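Local coordinates for protein homospermidine synthase (Legionella pneumophila subsp. pneumophila str. Philadelphia 1, PDB 2PH5) that binds NAD through a Rossmann-type nucleotide-binding domain and probably catalyses the formation of the polyamine homospermidine, at residues K168-N173 against G369-G374; I203-Q208 against L359-M364; V274-W279 against H318-P323. One frame throughout, in Å; residues are numbered along the deposited sequence.

Contact 1 (K168-N173 against G369-G374); sequences KEALLN and GAYWYG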
loop_
_atom_site.group_PDB
_atom_site.type_symbol
_atom_site.label_atom_id
_atom_site.label_comp_id
_atom_site.label_asym_id
_atom_site.label_seq_id
_atom_site.Cartn_x
_atom_site.Cartn_y
_atom_site.Cartn_z
ATOM N N LYS A 168 -20.912 -22.806 -8.989
ATOM C CA LYS A 168 -21.967 -23.621 -9.583
ATOM C C LYS A 168 -23.124 -22.738 -10.041
ATOM O O LYS A 168 -23.691 -22.951 -11.109
ATOM C CB LYS A 168 -22.497 -24.643 -8.576
ATOM C CG LYS A 168 -21.539 -25.757 -8.222
ATOM C CD LYS A 168 -22.167 -26.644 -7.171
ATOM C CE LYS A 168 -21.335 -27.884 -6.881
ATOM N NZ LYS A 168 -22.094 -28.801 -5.982
ATOM N N GLU A 169 -23.484 -21.754 -9.225
ATOM C CA GLU A 169 -24.585 -20.867 -9.577
ATOM C C GLU A 169 -24.261 -20.125 -10.867
ATOM O O GLU A 169 -25.088 -20.056 -11.778
ATOM C CB GLU A 169 -24.858 -19.870 -8.444
ATOM C CG GLU A 169 -26.071 -18.966 -8.674
ATOM C CD GLU A 169 -27.407 -19.669 -8.476
ATOM O OE1 GLU A 169 -27.535 -20.842 -8.880
ATOM O OE2 GLU A 169 -28.339 -19.040 -7.927
ATOM N N ALA A 170 -23.047 -19.590 -10.947
ATOM C CA ALA A 170 -22.615 -18.849 -12.128
ATOM C C ALA A 170 -22.576 -19.757 -13.353
ATOM O O ALA A 170 -22.982 -19.362 -14.448
ATOM C CB ALA A 170 -21.238 -18.229 -11.886
ATOM N N LEU A 171 -22.077 -20.972 -13.162
ATOM C CA LEU A 171 -21.991 -21.936 -14.246
ATOM C C LEU A 171 -23.371 -22.144 -14.868
ATOM O O LEU A 171 -23.506 -22.202 -16.090
ATOM C CB LEU A 171 -21.424 -23.259 -13.719
ATOM C CG LEU A 171 -20.141 -23.792 -14.377
ATOM C CD1 LEU A 171 -19.219 -22.658 -14.715
ATOM C CD2 LEU A 171 -19.458 -24.790 -13.455
ATOM N N LEU A 172 -24.401 -22.233 -14.035
ATOM C CA LEU A 172 -25.747 -22.426 -14.559
ATOM C C LEU A 172 -26.287 -21.148 -15.198
ATOM O O LEU A 172 -26.896 -21.205 -16.267
ATOM C CB LEU A 172 -26.698 -22.903 -13.452
ATOM C CG LEU A 172 -26.382 -24.229 -12.756
ATOM C CD1 LEU A 172 -27.412 -24.477 -11.671
ATOM C CD2 LEU A 172 -26.363 -25.380 -13.758
ATOM N N ASN A 173 -26.071 -19.999 -14.557
ATOM C CA ASN A 173 -26.560 -18.742 -15.122
ATOM C C ASN A 173 -25.972 -18.491 -16.504
ATOM O O ASN A 173 -26.687 -18.122 -17.430
ATOM C CB ASN A 173 -26.241 -17.552 -14.213
ATOM C CG ASN A 173 -27.054 -17.557 -12.945
ATOM O OD1 ASN A 173 -27.987 -18.342 -12.798
ATOM N ND2 ASN A 173 -26.716 -16.668 -12.023
ATOM N N GLY A 369 -18.862 -12.955 -22.303
ATOM C CA GLY A 369 -17.972 -12.021 -21.627
ATOM C C GLY A 369 -17.650 -12.499 -20.221
ATOM O O GLY A 369 -18.223 -13.488 -19.751
ATOM N N ALA A 370 -16.734 -11.821 -19.540
ATOM C CA ALA A 370 -16.400 -12.233 -18.180
ATOM C C ALA A 370 -17.648 -12.096 -17.322
ATOM O O ALA A 370 -18.424 -11.155 -17.482
ATOM C CB ALA A 370 -15.276 -11.378 -17.620
ATOM N N TYR A 371 -17.831 -13.042 -16.410
ATOM C CA TYR A 371 -18.991 -13.065 -15.524
ATOM C C TYR A 371 -18.565 -13.125 -14.057
ATOM O O TYR A 371 -17.718 -13.938 -13.676
ATOM C CB TYR A 371 -19.842 -14.286 -15.845
ATOM C CG TYR A 371 -21.172 -14.319 -15.138
ATOM C CD1 TYR A 371 -22.232 -13.522 -15.571
ATOM C CD2 TYR A 371 -21.386 -15.171 -14.057
ATOM C CE1 TYR A 371 -23.475 -13.573 -14.955
ATOM C CE2 TYR A 371 -22.621 -15.230 -13.433
ATOM C CZ TYR A 371 -23.662 -14.429 -13.888
ATOM O OH TYR A 371 -24.888 -14.497 -13.270
ATOM N N TRP A 372 -19.165 -12.268 -13.241
ATOM C CA TRP A 372 -18.863 -12.232 -11.815
ATOM C C TRP A 372 -20.148 -12.427 -11.033
ATOM O O TRP A 372 -21.105 -11.670 -11.199
ATOM C CB TRP A 372 -18.257 -10.889 -11.421
ATOM C CG TRP A 372 -17.742 -10.831 -10.017
ATOM C CD1 TRP A 372 -16.442 -10.996 -9.609
ATOM C CD2 TRP A 372 -18.498 -10.548 -8.830
ATOM N NE1 TRP A 372 -16.346 -10.823 -8.248
ATOM C CE2 TRP A 372 -17.592 -10.547 -7.746
ATOM C CE3 TRP A 372 -19.854 -10.294 -8.576
ATOM C CZ2 TRP A 372 -17.996 -10.301 -6.432
ATOM C CZ3 TRP A 372 -20.260 -10.048 -7.269
ATOM C CH2 TRP A 372 -19.331 -10.053 -6.210
ATOM N N TYR A 373 -20.164 -13.447 -10.184
ATOM C CA TYR A 373 -21.324 -13.731 -9.362
ATOM C C TYR A 373 -20.857 -13.777 -7.918
ATOM O O TYR A 373 -19.889 -14.462 -7.606
ATOM C CB TYR A 373 -21.945 -15.067 -9.763
ATOM C CG TYR A 373 -23.214 -15.367 -9.022
ATOM C CD1 TYR A 373 -23.180 -15.913 -7.746
ATOM C CD2 TYR A 373 -24.457 -15.074 -9.584
ATOM C CE1 TYR A 373 -24.345 -16.162 -7.047
ATOM C CE2 TYR A 373 -25.641 -15.319 -8.889
ATOM C CZ TYR A 373 -25.575 -15.866 -7.622
ATOM O OH TYR A 373 -26.724 -16.159 -6.919
ATOM N N GLY A 374 -21.534 -13.034 -7.046
ATOM C CA GLY A 374 -21.144 -13.011 -5.651
ATOM C C GLY A 374 -21.978 -12.123 -4.745
ATOM O O GLY A 374 -23.097 -11.727 -5.085
#
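Tyr-371 and Tyr-373, alternate residues of strand 370-378, both reach from one side of the sheet to helix 158-176, where Glu-169, Ala-170 and Asn-173 receive them. One hydrogen bond carries the polar part: the amide ND2 of Asn-173 donates to Tyr-371 OH over 3.1 Å, with an N-H...O angle of 154°. The hydroxyl lies near the amide plane, yet the tyrosine ring stands almost perpendicular to that plane, so the two flat groups meet without stacking. The same ND2 passes obliquely by the next ring, 3.6 Å from Tyr-373 CE2.

An aliphatic carbon makes the CH-pi contact. Glu-169 CG sits over a face of the Tyr-373 ring, 3.8 Å from its centroid. With CG anti to the backbone N (chi1 -175°) the methylene is laid on the ring; the chain then bends at chi2, and the carboxylate plane stands nearly perpendicular to the ring.

Apolar packing fills the middle. Ala-170 CB approaches the edge of the Tyr-371 ring, 3.6 Å from CE2, and also lies 3.9 Å from Tyr-373 CB. The axes of 168-173 and 370-374 approach to 8.5 Å, at 135° to each other. This is helix-on-sheet packing of an alpha/beta domain, here one helix laid on the mixed sheet of the saccharopine dehydrogenase C-terminal family region.

Contact 2 (I203-Q208 against L359-M364); sequences IHVAEQ and LGVLLM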
loop_
_atom_site.group_PDB
_atom_site.type_symbol
_atom_site.label_atom_id
_atom_site.label_comp_id
_atom_site.label_asym_id
_atom_site.label_seq_id
_atom_site.Cartn_x
_atom_site.Cartn_y
_atom_site.Cartn_z
ATOM N N ILE A 203 -10.965 -19.182 -13.566
ATOM C CA ILE A 203 -11.898 -18.784 -12.521
ATOM C C ILE A 203 -11.137 -18.073 -11.402
ATOM O O ILE A 203 -10.156 -18.599 -10.883
ATOM C CB ILE A 203 -12.601 -20.006 -11.880
ATOM C CG1 ILE A 203 -13.535 -20.695 -12.880
ATOM C CG2 ILE A 203 -13.382 -19.561 -10.654
ATOM C CD1 ILE A 203 -14.343 -21.843 -12.262
ATOM N N HIS A 204 -11.590 -16.882 -11.030
ATOM C CA HIS A 204 -10.955 -16.140 -9.945
ATOM C C HIS A 204 -11.924 -16.006 -8.782
ATOM O O HIS A 204 -13.142 -15.960 -8.971
ATOM C CB HIS A 204 -10.591 -14.705 -10.361
ATOM C CG HIS A 204 -9.372 -14.593 -11.222
ATOM N ND1 HIS A 204 -8.981 -13.403 -11.799
ATOM C CD2 HIS A 204 -8.463 -15.515 -11.615
ATOM C CE1 HIS A 204 -7.888 -13.595 -12.511
ATOM N NE2 HIS A 204 -7.551 -14.870 -12.418
ATOM N N VAL A 205 -11.372 -15.963 -7.577
ATOM C CA VAL A 205 -12.164 -15.708 -6.392
ATOM C C VAL A 205 -11.751 -14.253 -6.265
ATOM O O VAL A 205 -10.642 -13.948 -5.814
ATOM C CB VAL A 205 -11.683 -16.510 -5.159
ATOM C CG1 VAL A 205 -12.486 -16.096 -3.932
ATOM C CG2 VAL A 205 -11.863 -18.015 -5.412
ATOM N N ALA A 206 -12.613 -13.364 -6.750
ATOM C CA ALA A 206 -12.328 -11.937 -6.738
ATOM C C ALA A 206 -13.081 -11.244 -5.616
ATOM O O ALA A 206 -14.313 -11.216 -5.598
ATOM C CB ALA A 206 -12.695 -11.327 -8.083
ATOM N N GLU A 207 -12.325 -10.695 -4.671
ATOM C CA GLU A 207 -12.905 -10.010 -3.527
ATOM C C GLU A 207 -12.237 -8.665 -3.340
ATOM O O GLU A 207 -11.034 -8.514 -3.564
ATOM C CB GLU A 207 -12.739 -10.844 -2.249
ATOM C CG GLU A 207 -13.275 -10.179 -0.984
ATOM C CD GLU A 207 -13.042 -11.011 0.273
ATOM O OE1 GLU A 207 -12.648 -12.193 0.143
ATOM O OE2 GLU A 207 -13.261 -10.489 1.395
ATOM N N GLN A 208 -13.028 -7.690 -2.918
ATOM C CA GLN A 208 -12.508 -6.362 -2.693
ATOM C C GLN A 208 -13.174 -5.765 -1.465
ATOM O O GLN A 208 -14.359 -5.444 -1.485
ATOM C CB GLN A 208 -12.761 -5.513 -3.927
ATOM C CG GLN A 208 -11.649 -4.541 -4.220
ATOM C CD GLN A 208 -11.557 -4.234 -5.696
ATOM O OE1 GLN A 208 -10.930 -3.252 -6.105
ATOM N NE2 GLN A 208 -12.181 -5.085 -6.513
ATOM N N LEU A 359 -17.392 -10.090 -2.158
ATOM C CA LEU A 359 -16.823 -11.419 -2.301
ATOM C C LEU A 359 -17.560 -12.155 -3.409
ATOM O O LEU A 359 -18.788 -12.178 -3.427
ATOM C CB LEU A 359 -16.960 -12.198 -0.994
ATOM C CG LEU A 359 -16.601 -13.684 -1.089
ATOM C CD1 LEU A 359 -15.144 -13.817 -1.496
ATOM C CD2 LEU A 359 -16.852 -14.378 0.265
ATOM N N GLY A 360 -16.815 -12.745 -4.336
ATOM C CA GLY A 360 -17.450 -13.467 -5.419
ATOM C C GLY A 360 -16.460 -14.193 -6.303
ATOM O O GLY A 360 -15.260 -14.200 -6.026
ATOM N N VAL A 361 -16.970 -14.804 -7.366
ATOM C CA VAL A 361 -16.145 -15.546 -8.308
ATOM C C VAL A 361 -16.270 -15.015 -9.725
ATOM O O VAL A 361 -17.360 -14.704 -10.200
ATOM C CB VAL A 361 -16.510 -17.039 -8.333
ATOM C CG1 VAL A 361 -16.007 -17.711 -7.071
ATOM C CG2 VAL A 361 -18.014 -17.198 -8.456
ATOM N N LEU A 362 -15.137 -14.925 -10.400
ATOM C CA LEU A 362 -15.102 -14.423 -11.754
ATOM C C LEU A 362 -14.806 -15.565 -12.707
ATOM O O LEU A 362 -13.767 -16.219 -12.592
ATOM C CB LEU A 362 -14.017 -13.354 -11.856
ATOM C CG LEU A 362 -13.851 -12.572 -13.156
ATOM C CD1 LEU A 362 -15.163 -11.866 -13.483
ATOM C CD2 LEU A 362 -12.702 -11.558 -13.004
ATOM N N LEU A 363 -15.725 -15.828 -13.631
ATOM C CA LEU A 363 -15.512 -16.884 -14.623
ATOM C C LEU A 363 -15.195 -16.217 -15.953
ATOM O O LEU A 363 -15.981 -15.410 -16.433
ATOM C CB LEU A 363 -16.755 -17.758 -14.766
ATOM C CG LEU A 363 -16.967 -18.704 -13.592
ATOM C CD1 LEU A 363 -17.266 -17.905 -12.326
ATOM C CD2 LEU A 363 -18.107 -19.639 -13.911
HETATM N N MSE A 364 -14.041 -16.541 -16.532
HETATM C CA MSE A 364 -13.617 -15.959 -17.809
HETATM C C MSE A 364 -13.463 -17.012 -18.912
HETATM O O MSE A 364 -13.088 -18.153 -18.640
HETATM C CB MSE A 364 -12.283 -15.228 -17.629
HETATM C CG MSE A 364 -12.309 -14.097 -16.610
HETATM SE SE MSE A 364 -10.590 -13.854 -15.704
HETATM C CE MSE A 364 -10.910 -15.021 -14.186
#
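Ile-203, His-204 and Val-205 pair with Leu-363, Leu-362 and Val-361 in an antiparallel ladder that joins two inner strands, 202-213 and 352-364, of the mixed six-stranded sheet. His-204 and Leu-362 form the hydrogen-bonded pair: His-204 N donates to Leu-362 O at 2.8 Å, and Leu-362 N returns the bond to His-204 O at 2.7 Å. Non-hydrogen-bonded pairs flank it, Ile-203 with Leu-363 and Val-205 with Val-361. Toward Gly-360 the ladder slackens. Its two bonds with Ala-206 are weak and bent, and the acceptors Ala-206 O and Gly-360 O stand only 3.2 Å apart.

On the face of Ile-203 and Val-205, Ile-203 and Leu-363 run side by side, with CG1 of the former 4.0 Å from CG of the latter. Further along this face, Leu-359 CD1 lies 3.4 Å from Glu-207 OE1, whose hydrogen-bonding partner is Tyr-319 OH. On the face of His-204 and Leu-362, Met-364, a selenomethionine, bends at chi2 and chi3 and folds back until its CE methyl stands over the centre of the His-204 imidazole, 3.4 Å from the centroid and 12° off the normal. The selenium follows above the same face. A hydrogen bond between His-204 ND1 and Ser-278 OG helps to fix the rotation of that ring.

Helix 158-176 packs on the Ile-203 face through Phe-166, Ile-167 and Leu-171, whereas strand 275-278 meets the His-204 face through Ser-278; within the sheet, strands 311-322 and 370-378 flank the pair.

Contact 3 (V274-W279 against H318-P323); sequences VMVRSW and HYAYNP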
loop_
_atom_site.group_PDB
_atom_site.type_symbol
_atom_site.label_atom_id
_atom_site.label_comp_id
_atom_site.label_asym_id
_atom_site.label_seq_id
_atom_site.Cartn_x
_atom_site.Cartn_y
_atom_site.Cartn_z
ATOM N N VAL A 274 2.787 -11.138 -5.036
ATOM C CA VAL A 274 2.328 -11.386 -6.397
ATOM C C VAL A 274 0.971 -10.707 -6.615
ATOM O O VAL A 274 0.031 -10.922 -5.848
ATOM C CB VAL A 274 2.133 -12.903 -6.666
ATOM C CG1 VAL A 274 1.886 -13.143 -8.146
ATOM C CG2 VAL A 274 3.344 -13.692 -6.184
HETATM N N MSE A 275 0.864 -9.888 -7.653
HETATM C CA MSE A 275 -0.385 -9.205 -7.959
HETATM C C MSE A 275 -0.991 -9.799 -9.235
HETATM O O MSE A 275 -0.275 -10.203 -10.154
HETATM C CB MSE A 275 -0.131 -7.710 -8.178
HETATM C CG MSE A 275 0.592 -6.996 -7.050
HETATM SE SE MSE A 275 -0.345 -7.088 -5.363
HETATM C CE MSE A 275 -1.834 -5.906 -5.767
ATOM N N VAL A 276 -2.313 -9.851 -9.289
ATOM C CA VAL A 276 -2.995 -10.370 -10.464
ATOM C C VAL A 276 -4.118 -9.405 -10.828
ATOM O O VAL A 276 -4.715 -8.770 -9.957
ATOM C CB VAL A 276 -3.595 -11.767 -10.206
ATOM C CG1 VAL A 276 -2.517 -12.846 -10.334
ATOM C CG2 VAL A 276 -4.211 -11.799 -8.827
ATOM N N ARG A 277 -4.384 -9.300 -12.124
ATOM C CA ARG A 277 -5.420 -8.429 -12.660
ATOM C C ARG A 277 -6.771 -9.144 -12.639
ATOM O O ARG A 277 -6.934 -10.174 -13.282
ATOM C CB ARG A 277 -5.082 -8.048 -14.106
ATOM C CG ARG A 277 -3.819 -7.211 -14.268
ATOM C CD ARG A 277 -3.529 -6.877 -15.731
ATOM N NE ARG A 277 -2.418 -5.935 -15.848
ATOM C CZ ARG A 277 -1.133 -6.275 -15.904
ATOM N NH1 ARG A 277 -0.775 -7.553 -15.868
ATOM N NH2 ARG A 277 -0.198 -5.336 -15.965
ATOM N N SER A 278 -7.735 -8.602 -11.906
ATOM C CA SER A 278 -9.048 -9.212 -11.840
ATOM C C SER A 278 -10.148 -8.152 -11.955
ATOM O O SER A 278 -9.878 -6.999 -12.303
ATOM C CB SER A 278 -9.186 -10.017 -10.546
ATOM O OG SER A 278 -10.341 -10.823 -10.551
ATOM N N TRP A 279 -11.387 -8.527 -11.653
ATOM C CA TRP A 279 -12.488 -7.585 -11.788
ATOM C C TRP A 279 -13.580 -7.774 -10.751
ATOM O O TRP A 279 -13.884 -8.898 -10.347
ATOM C CB TRP A 279 -13.099 -7.724 -13.180
ATOM C CG TRP A 279 -14.141 -6.711 -13.481
ATOM C CD1 TRP A 279 -13.945 -5.482 -14.027
ATOM C CD2 TRP A 279 -15.553 -6.841 -13.274
ATOM N NE1 TRP A 279 -15.144 -4.832 -14.182
ATOM C CE2 TRP A 279 -16.151 -5.644 -13.728
ATOM C CE3 TRP A 279 -16.370 -7.852 -12.750
ATOM C CZ2 TRP A 279 -17.536 -5.428 -13.678
ATOM C CZ3 TRP A 279 -17.743 -7.638 -12.700
ATOM C CH2 TRP A 279 -18.311 -6.433 -13.165
ATOM N N HIS A 318 -7.318 -19.475 -8.951
ATOM C CA HIS A 318 -6.541 -18.837 -7.913
ATOM C C HIS A 318 -7.313 -17.653 -7.342
ATOM O O HIS A 318 -8.354 -17.263 -7.872
ATOM C CB HIS A 318 -5.159 -18.404 -8.436
ATOM C CG HIS A 318 -5.189 -17.273 -9.415
ATOM N ND1 HIS A 318 -5.527 -15.985 -9.053
ATOM C CD2 HIS A 318 -4.865 -17.223 -10.730
ATOM C CE1 HIS A 318 -5.405 -15.192 -10.103
ATOM N NE2 HIS A 318 -5.004 -15.917 -11.133
ATOM N N TYR A 319 -6.786 -17.099 -6.255
ATOM C CA TYR A 319 -7.393 -15.993 -5.526
ATOM C C TYR A 319 -6.819 -14.629 -5.975
ATOM O O TYR A 319 -5.623 -14.505 -6.231
ATOM C CB TYR A 319 -7.137 -16.242 -4.023
ATOM C CG TYR A 319 -7.988 -15.473 -3.025
ATOM C CD1 TYR A 319 -7.658 -15.457 -1.660
ATOM C CD2 TYR A 319 -9.115 -14.756 -3.437
ATOM C CE1 TYR A 319 -8.434 -14.737 -0.731
ATOM C CE2 TYR A 319 -9.896 -14.039 -2.527
ATOM C CZ TYR A 319 -9.549 -14.035 -1.179
ATOM O OH TYR A 319 -10.332 -13.332 -0.284
ATOM N N ALA A 320 -7.687 -13.624 -6.092
ATOM C CA ALA A 320 -7.311 -12.253 -6.470
ATOM C C ALA A 320 -7.931 -11.384 -5.372
ATOM O O ALA A 320 -9.046 -10.872 -5.517
ATOM C CB ALA A 320 -7.909 -11.890 -7.839
ATOM N N TYR A 321 -7.200 -11.232 -4.275
ATOM C CA TYR A 321 -7.671 -10.500 -3.100
ATOM C C TYR A 321 -7.172 -9.077 -2.935
ATOM O O TYR A 321 -6.000 -8.778 -3.149
ATOM C CB TYR A 321 -7.287 -11.282 -1.839
ATOM C CG TYR A 321 -7.829 -10.734 -0.528
ATOM C CD1 TYR A 321 -7.047 -10.748 0.625
ATOM C CD2 TYR A 321 -9.149 -10.279 -0.419
ATOM C CE1 TYR A 321 -7.559 -10.337 1.849
ATOM C CE2 TYR A 321 -9.673 -9.864 0.813
ATOM C CZ TYR A 321 -8.870 -9.899 1.942
ATOM O OH TYR A 321 -9.379 -9.509 3.161
ATOM N N ASN A 322 -8.080 -8.205 -2.522
ATOM C CA ASN A 322 -7.746 -6.816 -2.263
ATOM C C ASN A 322 -8.433 -6.532 -0.935
ATOM O O ASN A 322 -9.644 -6.289 -0.890
ATOM C CB ASN A 322 -8.299 -5.907 -3.353
ATOM C CG ASN A 322 -7.776 -4.489 -3.244
ATOM O OD1 ASN A 322 -8.263 -3.585 -3.917
ATOM N ND2 ASN A 322 -6.776 -4.288 -2.401
ATOM N N PRO A 323 -7.666 -6.582 0.168
ATOM C CA PRO A 323 -8.169 -6.344 1.525
ATOM C C PRO A 323 -8.576 -4.896 1.771
ATOM O O PRO A 323 -8.449 -4.042 0.893
ATOM C CB PRO A 323 -6.998 -6.774 2.397
ATOM C CG PRO A 323 -5.832 -6.315 1.591
ATOM C CD PRO A 323 -6.199 -6.748 0.180
#
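The His-318 imidazole turns its CE1 corner to Val-276, which comes from the opposite direction and meets the ring obliquely: CG1 lies 3.7 Å and CG2 3.8 Å from His-318 CE1. The same CE1/NE2 end of the ring also meets the His-204 ring. Two further rings are stepped along the same strand, on its other side. Tyr-319 has Tyr-321 CB over one face, offset toward the rim, and the Tyr-321 ring in turn carries the backbone N of Pro-323 over its centre.

The pose of His-318 follows from its first torsion. CG is wedged between the backbone N and the carbonyl carbon (chi1 69°), which leans the ring forward along its own strand, toward Tyr-319, and ND1 then donates to Tyr-319 O at 3.2 Å. This bond is reasonably straight at the hydrogen (154°), but the donor stands well above the carbonyl plane, away from the lone pairs.

Strand 275-278, paired with 286-289 in a small antiparallel sheet, crosses the 318-322 part of strand 311-322 of the large mixed sheet at 90°, the axes of the two segments 7.4 Å apart. The contact is thus an orthogonal packing of one sheet on the face of another, and no hydrogen bond links the two segments.

Beyond the imidazole the meeting is mostly between small groups. Ala-320 CB takes Val-276 CG2 at 3.8 Å and Ser-278 CB at 3.5 Å, the serine touching chiefly through that CB. Leu-290 packs against both Val-276 and His-318. On the far side of strand 275-278, Arg-277 points away from this interface, and its NE forms a salt bridge with Glu-338 of the second subunit.

All three contacts use one mixed sheet but involve different strands of it. Contacts 1 and 2, with centres about 9 Å apart, share the junction of strands 352-364 and 370-378, where Tyr-371 O lies 2.7 Å from Leu-363 N, a probable hydrogen bond. Contacts 2 and 3, at the same spacing, are likewise joined, here through the parallel neighbours 202-213 and 311-322, with a probable hydrogen bond of 3.0 Å between Val-205 O and Ala-320 N. The centres of contacts 1 and 3 are about 18 Å apart. The Leu-359 side chain of contact 2 is about 6 Å from NAD, that of Tyr-319 in contact 3 about 8 Å, while contact 1 lies away from it.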